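Local coordinates for protein F1 (Vaccinia virus ankara, PDB 4D2M) that probably blocks apoptosis of the infected cell as a viral Bcl-2-like protein that holds the BH3 helix of Bim in a surface groove, at residues Asp87-Tyr92 with Asp176-Ile181; Ile91-Val96 with Val137-Ile142; Tyr119-Glu124 with Thr163-Thr168; Arg102-Met107 with Ile142-Glu147. The protein carries 1 engineered substitution. One frame throughout, in Å; residues are numbered along the deposited sequence.

In the fold
The four contacts join the helices of one all-helical Bcl-2-like bundle, whose groove holds the Bim BH3 peptide. Contacts 1 and 2 overlap on helix 80-99 and share Y92, their centres about 10 Å apart; Y92 faces helix 135-150 and the end of helix 172-180 and also touches the peptide. Contacts 2 and 4, again about 10 Å between centres, use successive turns of helix 135-150 and share I142; M104 CE lies 4.1 Å from V96 CG1. Contact 3 sits about 15 Å from contact 4, centre to centre, yet F121 CZ comes within 3.8 Å of F144 CE2. Contacts 1 and 3 are about 20 Å apart, centre to centre, and do not touch.

Contact 1: residues Asp87-Tyr92 with Asp176-Ile181; sequences DIINIY and DYITDI
Helix 80-99 and the last turn of helix 172-180 come closest at I88 and I178, whose CA atoms are 7.4 Å apart, and I181 is the first residue to leave the helical conformation. The contact is apolar, with no hydrogen bond across it. I88 reaches between the two isoleucines on the other side. Its CG1 arm is extended (chi2 164°), which carries CD1 to 3.9 Å from I181 CG2 and brings it close against the backbone carbonyl, 3.1 Å from I181 O. The shorter branch serves the other partner: I88 CG2 lies 4.2 Å from I178 CD1, the two side chains overlapping alongside one another and pointing opposite ways. I178 is folded at its second torsion (chi2 -62°), and its CD1 also brushes I89 CG1. In the Bcl-2-like bundle this joins the final helix to one wall of the BH3-binding groove, and V58 and A61 of the second subunit pack on I178 and I89, consistent with the swapped first helix known for F1L dimers. Y92 and I181 reach for each other across the gap: I181 CD1 approaches the phenol end obliquely, 3.7 Å from Y92 OH. The same tyrosine packs against an aromatic side chain of the bound peptide.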
# COMPACT_ATOMS: atom_id res chain seq x y z
N ASP A 87 13.32 -23.12 -9.83
CA ASP A 87 12.97 -24.44 -10.37
C ASP A 87 12.59 -25.40 -9.26
O ASP A 87 11.64 -26.17 -9.39
CB ASP A 87 14.14 -25.03 -11.17
CG ASP A 87 14.26 -24.44 -12.57
OD1 ASP A 87 13.30 -23.81 -13.05
OD2 ASP A 87 15.33 -24.62 -13.19
N ILE A 88 13.33 -25.37 -8.16
CA ILE A 88 13.07 -26.26 -7.04
C ILE A 88 11.71 -25.96 -6.42
O ILE A 88 10.93 -26.87 -6.15
CB ILE A 88 14.18 -26.14 -5.97
CG1 ILE A 88 15.48 -26.71 -6.53
CG2 ILE A 88 13.80 -26.89 -4.69
CD1 ILE A 88 16.71 -26.31 -5.75
N ILE A 89 11.41 -24.68 -6.21
CA ILE A 89 10.13 -24.29 -5.64
C ILE A 89 9.01 -24.65 -6.61
O ILE A 89 7.95 -25.12 -6.19
CB ILE A 89 10.10 -22.78 -5.31
CG1 ILE A 89 11.11 -22.48 -4.21
CG2 ILE A 89 8.70 -22.34 -4.84
CD1 ILE A 89 11.55 -21.05 -4.18
N ASN A 90 9.25 -24.45 -7.90
CA ASN A 90 8.28 -24.81 -8.92
C ASN A 90 7.95 -26.30 -8.89
O ASN A 90 6.78 -26.68 -8.90
CB ASN A 90 8.79 -24.44 -10.32
CG ASN A 90 8.36 -23.05 -10.74
OD1 ASN A 90 7.29 -22.87 -11.32
ND2 ASN A 90 9.20 -22.06 -10.46
N ILE A 91 8.98 -27.14 -8.84
CA ILE A 91 8.79 -28.58 -8.85
C ILE A 91 8.04 -29.05 -7.60
O ILE A 91 7.07 -29.79 -7.69
CB ILE A 91 10.14 -29.32 -8.96
CG1 ILE A 91 10.77 -29.07 -10.33
CG2 ILE A 91 9.98 -30.83 -8.74
CD1 ILE A 91 12.23 -29.48 -10.43
N TYR A 92 8.50 -28.60 -6.44
CA TYR A 92 8.00 -29.12 -5.17
C TYR A 92 6.62 -28.58 -4.80
O TYR A 92 5.79 -29.33 -4.29
CB TYR A 92 9.01 -28.81 -4.06
CG TYR A 92 10.21 -29.74 -4.06
CD1 TYR A 92 11.09 -29.76 -5.14
CD2 TYR A 92 10.46 -30.60 -3.00
CE1 TYR A 92 12.19 -30.60 -5.15
CE2 TYR A 92 11.56 -31.44 -3.00
CZ TYR A 92 12.41 -31.44 -4.08
OH TYR A 92 13.51 -32.28 -4.10
N ASP A 176 17.99 -23.43 4.47
CA ASP A 176 18.88 -24.58 4.56
C ASP A 176 18.39 -25.72 3.68
O ASP A 176 19.19 -26.40 3.05
CB ASP A 176 19.03 -25.04 6.01
CG ASP A 176 19.73 -24.02 6.89
OD1 ASP A 176 20.44 -23.15 6.34
OD2 ASP A 176 19.58 -24.09 8.12
N TYR A 177 17.08 -25.91 3.63
CA TYR A 177 16.50 -26.97 2.81
C TYR A 177 16.73 -26.71 1.33
O TYR A 177 17.20 -27.59 0.60
CB TYR A 177 15.00 -27.11 3.08
CG TYR A 177 14.66 -27.98 4.28
CD1 TYR A 177 14.98 -29.33 4.29
CD2 TYR A 177 14.02 -27.45 5.38
CE1 TYR A 177 14.67 -30.13 5.37
CE2 TYR A 177 13.70 -28.24 6.47
CZ TYR A 177 14.03 -29.58 6.46
OH TYR A 177 13.72 -30.37 7.54
N ILE A 178 16.40 -25.51 0.87
CA ILE A 178 16.50 -25.16 -0.54
C ILE A 178 17.95 -25.20 -1.01
O ILE A 178 18.24 -25.64 -2.12
CB ILE A 178 15.89 -23.77 -0.83
CG1 ILE A 178 14.42 -23.72 -0.40
CG2 ILE A 178 16.03 -23.40 -2.31
CD1 ILE A 178 13.52 -24.69 -1.14
N THR A 179 18.86 -24.73 -0.16
CA THR A 179 20.28 -24.68 -0.52
C THR A 179 20.90 -26.07 -0.58
O THR A 179 21.85 -26.30 -1.33
CB THR A 179 21.09 -23.82 0.47
OG1 THR A 179 20.84 -24.26 1.81
CG2 THR A 179 20.71 -22.35 0.34
N ASP A 180 20.37 -27.01 0.20
CA ASP A 180 20.86 -28.38 0.18
C ASP A 180 20.59 -29.03 -1.17
O ASP A 180 21.41 -29.78 -1.69
CB ASP A 180 20.21 -29.22 1.29
CG ASP A 180 20.70 -28.84 2.67
OD1 ASP A 180 21.79 -28.22 2.78
OD2 ASP A 180 20.00 -29.15 3.66
N ILE A 181 19.42 -28.73 -1.73
CA ILE A 181 19.01 -29.31 -3.00
C ILE A 181 19.69 -28.56 -4.15
O ILE A 181 19.33 -27.42 -4.46
CB ILE A 181 17.48 -29.26 -3.18
CG1 ILE A 181 16.79 -29.91 -1.97
CG2 ILE A 181 17.07 -29.97 -4.47
CD1 ILE A 181 15.28 -29.80 -1.97

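Contact 2: residues Ile91-Val96 with Val137-Ile142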
# COMPACT_ATOMS: atom_id res chain seq x y z
N ILE A 91 8.98 -27.14 -8.84
CA ILE A 91 8.79 -28.58 -8.85
C ILE A 91 8.04 -29.05 -7.60
O ILE A 91 7.07 -29.79 -7.69
CB ILE A 91 10.14 -29.32 -8.96
CG1 ILE A 91 10.77 -29.07 -10.33
CG2 ILE A 91 9.98 -30.83 -8.74
CD1 ILE A 91 12.23 -29.48 -10.43
N TYR A 92 8.50 -28.60 -6.44
CA TYR A 92 8.00 -29.12 -5.17
C TYR A 92 6.62 -28.58 -4.80
O TYR A 92 5.79 -29.33 -4.29
CB TYR A 92 9.01 -28.81 -4.06
CG TYR A 92 10.21 -29.74 -4.06
CD1 TYR A 92 11.09 -29.76 -5.14
CD2 TYR A 92 10.46 -30.60 -3.00
CE1 TYR A 92 12.19 -30.60 -5.15
CE2 TYR A 92 11.56 -31.44 -3.00
CZ TYR A 92 12.41 -31.44 -4.08
OH TYR A 92 13.51 -32.28 -4.10
N CYS A 93 6.36 -27.30 -5.07
CA CYS A 93 5.07 -26.71 -4.70
C CYS A 93 3.98 -27.05 -5.70
O CYS A 93 2.80 -27.08 -5.35
CB CYS A 93 5.19 -25.19 -4.58
SG CYS A 93 6.12 -24.66 -3.14
N ASP A 94 4.35 -27.31 -6.95
CA ASP A 94 3.38 -27.76 -7.94
C ASP A 94 2.82 -29.11 -7.53
O ASP A 94 1.62 -29.35 -7.67
CB ASP A 94 4.01 -27.85 -9.34
CG ASP A 94 4.15 -26.49 -10.01
OD1 ASP A 94 4.00 -25.46 -9.33
OD2 ASP A 94 4.42 -26.47 -11.23
N LYS A 95 3.68 -29.98 -7.03
CA LYS A 95 3.27 -31.31 -6.61
C LYS A 95 2.36 -31.25 -5.39
O LYS A 95 1.33 -31.91 -5.34
CB LYS A 95 4.49 -32.19 -6.31
CG LYS A 95 4.15 -33.66 -6.16
CD LYS A 95 5.39 -34.50 -5.92
CE LYS A 95 5.06 -35.99 -5.91
NZ LYS A 95 4.02 -36.32 -4.89
N VAL A 96 2.75 -30.44 -4.40
CA VAL A 96 1.94 -30.23 -3.21
C VAL A 96 0.60 -29.64 -3.62
O VAL A 96 -0.45 -30.10 -3.17
CB VAL A 96 2.67 -29.30 -2.19
CG1 VAL A 96 1.75 -28.83 -1.05
CG2 VAL A 96 3.88 -30.02 -1.62
N VAL A 137 5.67 -28.28 5.79
CA VAL A 137 4.78 -27.20 6.22
C VAL A 137 5.13 -25.90 5.50
O VAL A 137 4.26 -25.05 5.27
CB VAL A 137 4.84 -27.00 7.76
CG1 VAL A 137 6.20 -26.47 8.22
CG2 VAL A 137 3.71 -26.08 8.21
N ARG A 138 6.39 -25.75 5.12
CA ARG A 138 6.85 -24.56 4.42
C ARG A 138 6.41 -24.58 2.96
O ARG A 138 5.96 -23.57 2.43
CB ARG A 138 8.37 -24.45 4.53
CG ARG A 138 8.82 -23.97 5.90
CD ARG A 138 10.16 -24.54 6.33
NE ARG A 138 10.56 -23.98 7.62
CZ ARG A 138 10.23 -24.49 8.80
NH1 ARG A 138 9.49 -25.59 8.88
NH2 ARG A 138 10.64 -23.90 9.92
N LEU A 139 6.52 -25.75 2.33
CA LEU A 139 6.05 -25.92 0.96
C LEU A 139 4.53 -25.79 0.88
O LEU A 139 4.00 -25.22 -0.08
CB LEU A 139 6.48 -27.29 0.42
CG LEU A 139 7.98 -27.51 0.23
CD1 LEU A 139 8.26 -28.95 -0.20
CD2 LEU A 139 8.55 -26.53 -0.79
N ALA A 140 3.84 -26.31 1.88
CA ALA A 140 2.38 -26.27 1.90
C ALA A 140 1.88 -24.83 2.06
O ALA A 140 0.87 -24.45 1.47
CB ALA A 140 1.84 -27.14 3.02
N THR A 141 2.59 -24.04 2.85
CA THR A 141 2.19 -22.66 3.09
C THR A 141 2.35 -21.84 1.81
O THR A 141 1.48 -21.04 1.47
CB THR A 141 3.02 -22.00 4.21
OG1 THR A 141 2.91 -22.79 5.40
CG2 THR A 141 2.51 -20.60 4.48
N ILE A 142 3.46 -22.04 1.11
CA ILE A 142 3.67 -21.39 -0.17
C ILE A 142 2.54 -21.73 -1.13
O ILE A 142 1.97 -20.84 -1.77
CB ILE A 142 5.03 -21.79 -0.79
CG1 ILE A 142 6.18 -21.32 0.10
CG2 ILE A 142 5.18 -21.20 -2.19
CD1 ILE A 142 7.52 -21.94 -0.23
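The carbonyl oxygen of C93 is hydrogen-bonded to two hydroxyls, OG of S97 one turn on along its own helix and OG of S143 on helix 135-150, so this backbone oxygen ties the two helices together beside an otherwise apolar contact. The short segments pass with their axes 9.0 Å apart at a crossing angle of -74°, a steep approach that brings C93 next to L139 and V96 next to A140. L139 does most of the work from its side. CD1 continues the extended line of its chain (chi2 175°) and CD2 branches off, so the two methyls part company at the tip: L139 CD1 comes to the edge of the Y92 ring, near the ring plane and 3.9 Å from CD2 of that tyrosine, while L139 CD2 turns to the thiol, 3.9 Å from C93 SG. The same sulfur rests on the branch methyl of the next turn, with C93 SG 3.7 Å from I142 CG2. V96 divides its two methyls between neighbouring residues: CG1 lies 4.0 Å from A140 CA, and CG2 faces L139 CB. Within helix 135-150, V137 O accepts from both the amide N and the hydroxyl of T141, OG1 coming within 2.6 Å of it. Y65 of the second subunit packs over C93 and I142. On the peptide side, L139, A140 and T141 touch Bim, so this steep crossing of the central helix by helix 80-99 forms part of the BH3-binding groove of a Bcl-2-like fold.

Contact 3: residues Tyr119-Glu124 with Thr163-Thr168. Engineered in segment 119-124: F121 (natural residue Ile).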
# COMPACT_ATOMS: atom_id res chain seq x y z
N TYR A 119 -2.72 -10.46 8.16
CA TYR A 119 -1.85 -10.08 9.27
C TYR A 119 -1.82 -11.19 10.32
O TYR A 119 -0.75 -11.68 10.69
CB TYR A 119 -2.32 -8.78 9.92
CG TYR A 119 -2.49 -7.62 8.96
CD1 TYR A 119 -1.39 -6.97 8.42
CD2 TYR A 119 -3.76 -7.15 8.63
CE1 TYR A 119 -1.55 -5.90 7.55
CE2 TYR A 119 -3.92 -6.09 7.76
CZ TYR A 119 -2.81 -5.47 7.23
OH TYR A 119 -2.97 -4.40 6.37
N ASP A 120 -3.00 -11.58 10.80
CA ASP A 120 -3.10 -12.62 11.82
C ASP A 120 -2.63 -13.98 11.29
O ASP A 120 -2.02 -14.74 12.02
CB ASP A 120 -4.54 -12.74 12.33
CG ASP A 120 -4.94 -11.59 13.24
OD1 ASP A 120 -4.07 -11.09 13.98
OD2 ASP A 120 -6.12 -11.19 13.21
N PHE A 121 -2.94 -14.27 10.03
CA PHE A 121 -2.52 -15.55 9.46
C PHE A 121 -1.00 -15.62 9.39
O PHE A 121 -0.41 -16.66 9.70
CB PHE A 121 -3.11 -15.76 8.06
CG PHE A 121 -2.68 -17.06 7.42
CD1 PHE A 121 -3.09 -18.27 7.96
CD2 PHE A 121 -1.86 -17.07 6.31
CE1 PHE A 121 -2.70 -19.47 7.38
CE2 PHE A 121 -1.46 -18.26 5.74
CZ PHE A 121 -1.88 -19.46 6.27
N ASN A 122 -0.36 -14.52 8.99
CA ASN A 122 1.09 -14.45 8.96
C ASN A 122 1.71 -14.83 10.30
O ASN A 122 2.67 -15.60 10.35
CB ASN A 122 1.55 -13.04 8.58
CG ASN A 122 3.05 -12.88 8.65
OD1 ASN A 122 3.77 -13.23 7.72
ND2 ASN A 122 3.54 -12.36 9.77
N ASN A 123 1.13 -14.31 11.38
CA ASN A 123 1.64 -14.55 12.72
C ASN A 123 1.46 -16.00 13.16
O ASN A 123 2.32 -16.56 13.84
CB ASN A 123 0.95 -13.61 13.72
CG ASN A 123 1.30 -12.14 13.48
OD1 ASN A 123 2.26 -11.83 12.77
ND2 ASN A 123 0.51 -11.24 14.07
N GLU A 124 0.35 -16.61 12.76
CA GLU A 124 0.11 -18.02 13.07
C GLU A 124 1.07 -18.91 12.29
O GLU A 124 1.56 -19.91 12.81
CB GLU A 124 -1.34 -18.41 12.76
CG GLU A 124 -2.38 -17.65 13.57
CD GLU A 124 -2.20 -17.81 15.07
OE1 GLU A 124 -1.63 -18.84 15.50
OE2 GLU A 124 -2.62 -16.91 15.82
N THR A 163 4.74 -10.56 -0.39
CA THR A 163 5.95 -9.98 0.19
C THR A 163 6.07 -10.34 1.66
O THR A 163 7.10 -10.86 2.09
CB THR A 163 5.95 -8.45 0.02
OG1 THR A 163 5.85 -8.13 -1.38
CG2 THR A 163 7.22 -7.83 0.58
N LEU A 164 5.01 -10.09 2.42
CA LEU A 164 4.99 -10.40 3.84
C LEU A 164 5.25 -11.88 4.11
O LEU A 164 6.17 -12.24 4.84
CB LEU A 164 3.65 -9.99 4.46
CG LEU A 164 3.37 -10.45 5.89
CD1 LEU A 164 4.50 -10.06 6.83
CD2 LEU A 164 2.05 -9.88 6.38
N LEU A 165 4.44 -12.75 3.50
CA LEU A 165 4.52 -14.17 3.81
C LEU A 165 5.83 -14.80 3.36
O LEU A 165 6.30 -15.76 3.97
CB LEU A 165 3.34 -14.91 3.17
CG LEU A 165 2.11 -15.09 4.07
CD1 LEU A 165 2.40 -16.06 5.22
CD2 LEU A 165 1.61 -13.75 4.61
N SER A 166 6.44 -14.25 2.31
CA SER A 166 7.72 -14.75 1.82
C SER A 166 8.81 -14.58 2.88
O SER A 166 9.64 -15.47 3.07
CB SER A 166 8.13 -14.04 0.53
OG SER A 166 8.21 -12.64 0.72
N HIS A 167 8.81 -13.44 3.56
CA HIS A 167 9.72 -13.22 4.68
C HIS A 167 9.49 -14.28 5.75
O HIS A 167 10.43 -14.93 6.21
CB HIS A 167 9.51 -11.83 5.29
CG HIS A 167 10.22 -10.74 4.55
ND1 HIS A 167 11.51 -10.35 4.84
CD2 HIS A 167 9.81 -9.94 3.54
CE1 HIS A 167 11.86 -9.37 4.04
NE2 HIS A 167 10.85 -9.10 3.24
N THR A 168 8.23 -14.46 6.14
CA THR A 168 7.86 -15.38 7.20
C THR A 168 8.19 -16.83 6.86
O THR A 168 8.62 -17.59 7.73
CB THR A 168 6.36 -15.27 7.53
OG1 THR A 168 6.01 -13.90 7.75
CG2 THR A 168 6.01 -16.10 8.77
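N122 sends its amide toward helix 155-169, its CG anti to the backbone N (chi1 175°), and the opposing segment receives it with L164, L165 and T168. The helices run nearly parallel here, 10° apart in direction, with axes 10.1 Å from each other. The oxygen of the amide is turned to T168; T168 OG1 donates to N122 OD1, although the modelled separation of 2.3 Å is too short for its exact value to be trusted. L164 meets the amide head-on from the other helix. Its CG is likewise anti to the backbone N (chi1 170°), and the fork closes on the asparagine from both branches: L164 CD1 is 3.4 Å from N122 OD1, and L164 CD2 is 3.9 Å from N122 CB. L165 adds its CD2 methyl, 3.8 Å from N122 OD1, while its CD1 meets the ring of the engineered residue F121 obliquely, 4.5 Å from CE2 of that ring. The polar centre extends into a neighbouring molecule: N122 ND2 bonds to N123 OD1 of the third subunit, and T168 OG1 is bonded to N123 ND2 of that subunit, so the asparagine amide is held at both ends. F121 and L165 both rest on I145 of helix 135-150. Helices 118-131 and 155-169 thus pack side by side next to the central helix of the Bcl-2-like fold, with F121 also touching the bound BH3 peptide.

Contact 4: residues Arg102-Met107 with Ile142-Glu147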
# COMPACT_ATOMS: atom_id res chain seq x y z
N ARG A 102 -7.57 -30.44 -3.27
CA ARG A 102 -8.83 -30.40 -2.55
C ARG A 102 -8.66 -29.69 -1.21
O ARG A 102 -9.51 -28.90 -0.81
CB ARG A 102 -9.38 -31.81 -2.33
CG ARG A 102 -9.75 -32.56 -3.60
CD ARG A 102 -11.00 -31.99 -4.25
NE ARG A 102 -11.60 -32.94 -5.19
CZ ARG A 102 -12.61 -33.76 -4.91
NH1 ARG A 102 -13.18 -33.76 -3.71
NH2 ARG A 102 -13.06 -34.58 -5.85
N ASP A 103 -7.56 -29.98 -0.53
CA ASP A 103 -7.26 -29.37 0.76
C ASP A 103 -7.06 -27.86 0.62
O ASP A 103 -7.47 -27.09 1.49
CB ASP A 103 -6.02 -30.00 1.39
CG ASP A 103 -6.11 -31.52 1.48
OD1 ASP A 103 -6.53 -32.14 0.48
OD2 ASP A 103 -5.77 -32.08 2.54
N MET A 104 -6.44 -27.45 -0.47
CA MET A 104 -6.18 -26.04 -0.73
C MET A 104 -7.49 -25.28 -0.97
O MET A 104 -7.67 -24.17 -0.46
CB MET A 104 -5.24 -25.87 -1.92
CG MET A 104 -3.84 -26.42 -1.70
SD MET A 104 -2.92 -25.57 -0.41
CE MET A 104 -1.65 -26.79 -0.05
N ASN A 105 -8.39 -25.88 -1.74
CA ASN A 105 -9.66 -25.24 -2.06
C ASN A 105 -10.51 -24.98 -0.81
O ASN A 105 -11.01 -23.87 -0.62
CB ASN A 105 -10.47 -26.11 -3.04
CG ASN A 105 -9.81 -26.21 -4.41
OD1 ASN A 105 -8.95 -25.40 -4.76
ND2 ASN A 105 -10.22 -27.20 -5.19
N ILE A 106 -10.67 -26.00 0.02
CA ILE A 106 -11.49 -25.88 1.22
C ILE A 106 -10.84 -24.96 2.25
O ILE A 106 -11.53 -24.33 3.05
CB ILE A 106 -11.80 -27.27 1.84
CG1 ILE A 106 -10.52 -28.09 2.07
CG2 ILE A 106 -12.81 -28.01 0.96
CD1 ILE A 106 -10.70 -29.61 1.97
N MET A 107 -9.51 -24.86 2.22
CA MET A 107 -8.82 -23.93 3.11
C MET A 107 -8.97 -22.49 2.64
O MET A 107 -8.93 -21.56 3.44
CB MET A 107 -7.34 -24.31 3.23
CG MET A 107 -7.10 -25.51 4.12
SD MET A 107 -5.52 -26.31 3.82
CE MET A 107 -4.41 -25.17 4.61
N ILE A 142 3.46 -22.04 1.11
CA ILE A 142 3.67 -21.39 -0.17
C ILE A 142 2.54 -21.73 -1.13
O ILE A 142 1.97 -20.84 -1.77
CB ILE A 142 5.03 -21.79 -0.79
CG1 ILE A 142 6.18 -21.32 0.10
CG2 ILE A 142 5.18 -21.20 -2.19
CD1 ILE A 142 7.52 -21.94 -0.23
N SER A 143 2.21 -23.01 -1.22
CA SER A 143 1.15 -23.47 -2.11
C SER A 143 -0.19 -22.83 -1.74
O SER A 143 -0.95 -22.43 -2.62
CB SER A 143 1.04 -24.99 -2.08
OG SER A 143 2.14 -25.61 -2.73
N PHE A 144 -0.47 -22.74 -0.45
CA PHE A 144 -1.71 -22.14 0.00
C PHE A 144 -1.74 -20.64 -0.32
O PHE A 144 -2.73 -20.13 -0.84
CB PHE A 144 -1.92 -22.35 1.50
CG PHE A 144 -3.15 -21.67 2.03
CD1 PHE A 144 -4.41 -22.14 1.71
CD2 PHE A 144 -3.04 -20.56 2.85
CE1 PHE A 144 -5.54 -21.51 2.20
CE2 PHE A 144 -4.16 -19.93 3.34
CZ PHE A 144 -5.42 -20.41 3.01
N ILE A 145 -0.64 -19.95 -0.02
CA ILE A 145 -0.55 -18.52 -0.30
C ILE A 145 -0.64 -18.26 -1.80
O ILE A 145 -1.23 -17.27 -2.23
CB ILE A 145 0.77 -17.91 0.25
CG1 ILE A 145 0.79 -17.96 1.78
CG2 ILE A 145 0.96 -16.47 -0.23
CD1 ILE A 145 -0.30 -17.16 2.45
N THR A 146 -0.05 -19.15 -2.59
CA THR A 146 -0.12 -19.05 -4.03
C THR A 146 -1.57 -19.15 -4.49
O THR A 146 -2.01 -18.42 -5.37
CB THR A 146 0.72 -20.13 -4.72
OG1 THR A 146 2.08 -20.02 -4.30
CG2 THR A 146 0.65 -20.00 -6.23
N GLU A 147 -2.32 -20.06 -3.87
CA GLU A 147 -3.73 -20.24 -4.19
C GLU A 147 -4.56 -19.02 -3.82
O GLU A 147 -5.49 -18.65 -4.53
CB GLU A 147 -4.29 -21.48 -3.49
CG GLU A 147 -4.86 -22.52 -4.44
CD GLU A 147 -6.09 -22.02 -5.18
OE1 GLU A 147 -7.06 -21.63 -4.51
OE2 GLU A 147 -6.07 -22.02 -6.43
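Apolar packing carries this crossing, in which segments 102-107 and 142-147, on helices 101-111 and 135-150, pass at -54° with their axes 9.9 Å apart and M104 and F144 nearest. M104 bends at its second torsion (chi2 -65°), which lays the thioether along the opposing backbone: its SD sits 3.7 Å from F144 CA, at the edge of the F144 ring and near its plane, while the terminal methyl reaches S143, M104 CE lying 3.8 Å from CB of the serine. F144 has its CG anti to the backbone N, an orientation that sends the ring toward the other helix; CE1 comes to 3.5 Å from M107 CB, an oblique approach. M107 and F144 also touch apolar side chains of Bim, so the crossing builds the wall of the BH3-binding groove that helix 101-111 forms against the central helix of the Bcl-2-like fold. The F144 ring also meets that of the engineered residue F121, the planes about 60° apart.

No hydrogen bond links the segments, and polar groups find partners elsewhere: S143 OG is hydrogen-bonded to S97 OG on helix 80-99. E147 lends its aliphatic part to M104, CG lying 4.2 Å from M104 CB, while its OE1 forms a salt bridge with NE of R151.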